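Local coordinates for protein cyclopenase asqI (Emericella nidulans, PDB 5YY3) that catalyses the zinc-dependent ring contraction of 4'-methoxycyclopenin to 4'-methoxyviridicatin, releasing methyl isocyanate, in aspoquinolone mycotoxin biosynthesis, at residues Y188-A196 and H210-H218. Sequence-based numbering, arbitrary orientation.
Sequences YWHMVYRGA and HGEVFLYVH
Two aromatic pairs, Trp189 with His218 and Tyr193 with His210, span the gap between nearly antiparallel helical segments whose axes come no closer than 12.3 Å, a separation that large side chains fill. In the first pair the imidazole edge of His218 is directed at the face of the indole six-membered ring in an offset T-shaped contact, the planes standing at 86°. In the second, ND1 of His210 lies over one face of the phenol, 3.6 Å from Tyr193 CE1, with the rings again edge-to-face.

The apolar packing centres on Trp189. With CG anti to the backbone N (chi1 -170°), its indole extends across the gap, and its edge meets Val213, CZ2 to CG1 being 3.8 Å. Val217 approaches with both methyls, CG2 lying 3.7 Å from Trp189 NE1, while Tyr193 CB backs the indole face opposite Val217 CG1. Farther along, Tyr193 OH rests 3.4 Å from Phe214 CB; this hydroxyl is hydrogen-bonded to Asp332.

No hydrogen bond joins the segments; the His210 ring is instead turned edge-on to backbone carbonyls, its CE1 lying 3.1 Å from Tyr193 O. Within helix 210-231, His218 ND1 donates to Phe214 O over 2.8 Å at 161°, almost in the imidazole plane; this fixes the ring's rotation and leaves NE2 on the side of His190.

His190 and His218, together with His186, bind the zinc ion; the contact joins helices 180-193 and 210-231 of the hemocyanin-like, tyrosinase-family domain beside this metal site. Helix 391-410 packs against Phe214 and His218, whereas helix 114-127 covers Met191 and Val192.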
loop_
_atom_site.group_PDB
_atom_site.type_symbol
_atom_site.label_atom_id
_atom_site.label_comp_id
_atom_site.label_asym_id
_atom_site.label_seq_id
_atom_site.Cartn_x
_atom_site.Cartn_y
_atom_site.Cartn_z
ATOM N N TYR A 188 28.490 -16.505 -16.661
ATOM C CA TYR A 188 29.282 -17.641 -17.088
ATOM C C TYR A 188 28.463 -18.553 -18.001
ATOM O O TYR A 188 29.000 -19.146 -18.930
ATOM C CB TYR A 188 29.816 -18.412 -15.866
ATOM C CG TYR A 188 30.673 -19.619 -16.216
ATOM C CD1 TYR A 188 31.878 -19.474 -16.911
ATOM C CD2 TYR A 188 30.283 -20.903 -15.850
ATOM C CE1 TYR A 188 32.667 -20.585 -17.242
ATOM C CE2 TYR A 188 31.069 -22.022 -16.167
ATOM C CZ TYR A 188 32.257 -21.856 -16.861
ATOM O OH TYR A 188 33.023 -22.964 -17.170
ATOM N N TRP A 189 27.162 -18.649 -17.745
ATOM C CA TRP A 189 26.308 -19.549 -18.512
ATOM C C TRP A 189 26.398 -19.254 -20.000
ATOM O O TRP A 189 26.432 -20.155 -20.829
ATOM C CB TRP A 189 24.851 -19.445 -18.056
ATOM C CG TRP A 189 23.949 -20.511 -18.626
ATOM C CD1 TRP A 189 23.734 -21.749 -18.113
ATOM C CD2 TRP A 189 23.137 -20.424 -19.807
ATOM N NE1 TRP A 189 22.841 -22.443 -18.897
ATOM C CE2 TRP A 189 22.460 -21.649 -19.944
ATOM C CE3 TRP A 189 22.915 -19.425 -20.759
ATOM C CZ2 TRP A 189 21.586 -21.912 -20.994
ATOM C CZ3 TRP A 189 22.035 -19.691 -21.814
ATOM C CH2 TRP A 189 21.386 -20.921 -21.915
ATOM N N HIS A 190 26.436 -17.975 -20.335
ATOM C CA HIS A 190 26.459 -17.584 -21.728
ATOM C C HIS A 190 27.809 -17.917 -22.345
ATOM O O HIS A 190 27.875 -18.303 -23.513
ATOM C CB HIS A 190 26.101 -16.107 -21.861
ATOM C CG HIS A 190 24.636 -15.848 -21.686
ATOM N ND1 HIS A 190 23.675 -16.568 -22.362
ATOM C CD2 HIS A 190 23.968 -14.989 -20.885
ATOM C CE1 HIS A 190 22.476 -16.147 -22.004
ATOM N NE2 HIS A 190 22.625 -15.191 -21.109
ATOM N N MET A 191 28.882 -17.813 -21.559
ATOM C CA MET A 191 30.175 -18.252 -22.051
ATOM C C MET A 191 30.123 -19.750 -22.318
ATOM O O MET A 191 30.642 -20.227 -23.326
ATOM C CB MET A 191 31.289 -17.922 -21.069
ATOM C CG MET A 191 31.403 -16.441 -20.772
ATOM S SD MET A 191 32.695 -16.159 -19.566
ATOM C CE MET A 191 32.332 -14.508 -19.016
ATOM N N VAL A 192 29.489 -20.492 -21.417
ATOM C CA VAL A 192 29.345 -21.929 -21.604
ATOM C C VAL A 192 28.530 -22.238 -22.851
ATOM O O VAL A 192 28.951 -23.016 -23.709
ATOM C CB VAL A 192 28.686 -22.594 -20.392
ATOM C CG1 VAL A 192 28.187 -24.005 -20.754
ATOM C CG2 VAL A 192 29.674 -22.666 -19.255
ATOM N N TYR A 193 27.368 -21.602 -22.943
ATOM C CA TYR A 193 26.388 -21.896 -23.979
ATOM C C TYR A 193 26.896 -21.559 -25.391
ATOM O O TYR A 193 26.638 -22.309 -26.334
ATOM C CB TYR A 193 25.094 -21.130 -23.684
ATOM C CG TYR A 193 23.986 -21.393 -24.667
ATOM C CD1 TYR A 193 23.182 -22.530 -24.549
ATOM C CD2 TYR A 193 23.735 -20.509 -25.722
ATOM C CE1 TYR A 193 22.156 -22.782 -25.444
ATOM C CE2 TYR A 193 22.708 -20.755 -26.628
ATOM C CZ TYR A 193 21.923 -21.895 -26.487
ATOM O OH TYR A 193 20.906 -22.155 -27.392
ATOM N N ARG A 194 27.630 -20.452 -25.523
ATOM C CA ARG A 194 28.037 -19.922 -26.835
ATOM C C ARG A 194 29.186 -20.674 -27.507
ATOM O O ARG A 194 29.614 -20.309 -28.609
ATOM C CB ARG A 194 28.436 -18.456 -26.711
ATOM C CG ARG A 194 27.266 -17.505 -26.689
ATOM C CD ARG A 194 27.723 -16.148 -26.226
ATOM N NE ARG A 194 26.609 -15.211 -26.133
ATOM C CZ ARG A 194 26.744 -13.937 -25.774
ATOM N NH1 ARG A 194 27.948 -13.440 -25.481
ATOM N NH2 ARG A 194 25.672 -13.155 -25.717
ATOM N N GLY A 195 29.697 -21.705 -26.846
ATOM C CA GLY A 195 30.699 -22.556 -27.454
ATOM C C GLY A 195 30.015 -23.634 -28.271
ATOM O O GLY A 195 28.920 -24.097 -27.914
ATOM N N ALA A 196 30.667 -24.034 -29.365
ATOM C CA ALA A 196 30.108 -25.004 -30.303
ATOM C C ALA A 196 29.914 -26.379 -29.662
ATOM O O ALA A 196 28.939 -27.071 -29.953
ATOM C CB ALA A 196 30.999 -25.110 -31.530
ATOM N N HIS A 210 21.454 -27.976 -27.472
ATOM C CA HIS A 210 21.480 -26.532 -27.188
ATOM C C HIS A 210 20.080 -25.959 -26.991
ATOM O O HIS A 210 19.842 -25.179 -26.074
ATOM C CB HIS A 210 22.169 -25.744 -28.314
ATOM C CG HIS A 210 23.663 -25.690 -28.215
ATOM N ND1 HIS A 210 24.329 -24.681 -27.549
ATOM C CD2 HIS A 210 24.619 -26.498 -28.731
ATOM C CE1 HIS A 210 25.631 -24.882 -27.641
ATOM N NE2 HIS A 210 25.836 -25.973 -28.355
ATOM N N GLY A 211 19.156 -26.356 -27.859
ATOM C CA GLY A 211 17.831 -25.773 -27.878
ATOM C C GLY A 211 17.017 -26.192 -26.680
ATOM O O GLY A 211 16.245 -25.410 -26.134
ATOM N N GLU A 212 17.197 -27.440 -26.280
ATOM C CA GLU A 212 16.531 -28.002 -25.115
ATOM C C GLU A 212 16.964 -27.308 -23.837
ATOM O O GLU A 212 16.143 -26.912 -23.021
ATOM C CB GLU A 212 16.841 -29.484 -25.018
ATOM C CG GLU A 212 15.739 -30.298 -24.435
ATOM C CD GLU A 212 16.114 -31.746 -24.376
ATOM O OE1 GLU A 212 16.801 -32.138 -23.404
ATOM O OE2 GLU A 212 15.754 -32.472 -25.328
ATOM N N VAL A 213 18.276 -27.181 -23.683
ATOM C CA VAL A 213 18.889 -26.459 -22.581
ATOM C C VAL A 213 18.496 -24.968 -22.518
ATOM O O VAL A 213 18.162 -24.449 -21.452
ATOM C CB VAL A 213 20.414 -26.588 -22.679
ATOM C CG1 VAL A 213 21.104 -25.567 -21.818
ATOM C CG2 VAL A 213 20.838 -28.003 -22.295
ATOM N N PHE A 214 18.561 -24.290 -23.658
ATOM C CA PHE A 214 18.153 -22.896 -23.788
ATOM C C PHE A 214 16.749 -22.679 -23.217
ATOM O O PHE A 214 16.549 -21.850 -22.339
ATOM C CB PHE A 214 18.224 -22.477 -25.269
ATOM C CG PHE A 214 17.555 -21.167 -25.580
ATOM C CD1 PHE A 214 18.208 -19.970 -25.356
ATOM C CD2 PHE A 214 16.282 -21.135 -26.125
ATOM C CE1 PHE A 214 17.593 -18.760 -25.648
ATOM C CE2 PHE A 214 15.667 -19.923 -26.417
ATOM C CZ PHE A 214 16.325 -18.739 -26.178
ATOM N N LEU A 215 15.790 -23.452 -23.705
ATOM C CA LEU A 215 14.397 -23.318 -23.304
ATOM C C LEU A 215 14.178 -23.687 -21.834
ATOM O O LEU A 215 13.446 -23.011 -21.103
ATOM C CB LEU A 215 13.531 -24.199 -24.206
ATOM C CG LEU A 215 12.312 -23.576 -24.882
ATOM C CD1 LEU A 215 12.594 -22.150 -25.347
ATOM C CD2 LEU A 215 11.879 -24.458 -26.060
ATOM N N TYR A 216 14.820 -24.770 -21.405
ATOM C CA TYR A 216 14.669 -25.257 -20.042
ATOM C C TYR A 216 15.225 -24.300 -18.979
ATOM O O TYR A 216 14.568 -24.028 -17.965
ATOM C CB TYR A 216 15.350 -26.604 -19.899
ATOM C CG TYR A 216 15.376 -27.076 -18.476
ATOM C CD1 TYR A 216 14.220 -27.526 -17.866
ATOM C CD2 TYR A 216 16.551 -27.048 -17.730
ATOM C CE1 TYR A 216 14.228 -27.946 -16.579
ATOM C CE2 TYR A 216 16.570 -27.477 -16.425
ATOM C CZ TYR A 216 15.400 -27.937 -15.861
ATOM O OH TYR A 216 15.365 -28.372 -14.561
ATOM N N VAL A 217 16.436 -23.804 -19.198
ATOM C CA VAL A 217 17.058 -22.874 -18.268
ATOM C C VAL A 217 16.219 -21.608 -18.131
ATOM O O VAL A 217 15.918 -21.161 -17.018
ATOM C CB VAL A 217 18.475 -22.506 -18.724
ATOM C CG1 VAL A 217 19.012 -21.333 -17.930
ATOM C CG2 VAL A 217 19.393 -23.723 -18.603
ATOM N N HIS A 218 15.805 -21.048 -19.263
ATOM C CA HIS A 218 14.981 -19.854 -19.226
ATOM C C HIS A 218 13.599 -20.103 -18.629
ATOM O O HIS A 218 13.081 -19.254 -17.907
ATOM C CB HIS A 218 14.864 -19.256 -20.622
ATOM C CG HIS A 218 16.109 -18.570 -21.065
ATOM N ND1 HIS A 218 17.128 -19.230 -21.721
ATOM C CD2 HIS A 218 16.533 -17.296 -20.892
ATOM C CE1 HIS A 218 18.112 -18.380 -21.963
ATOM N NE2 HIS A 218 17.774 -17.200 -21.475
#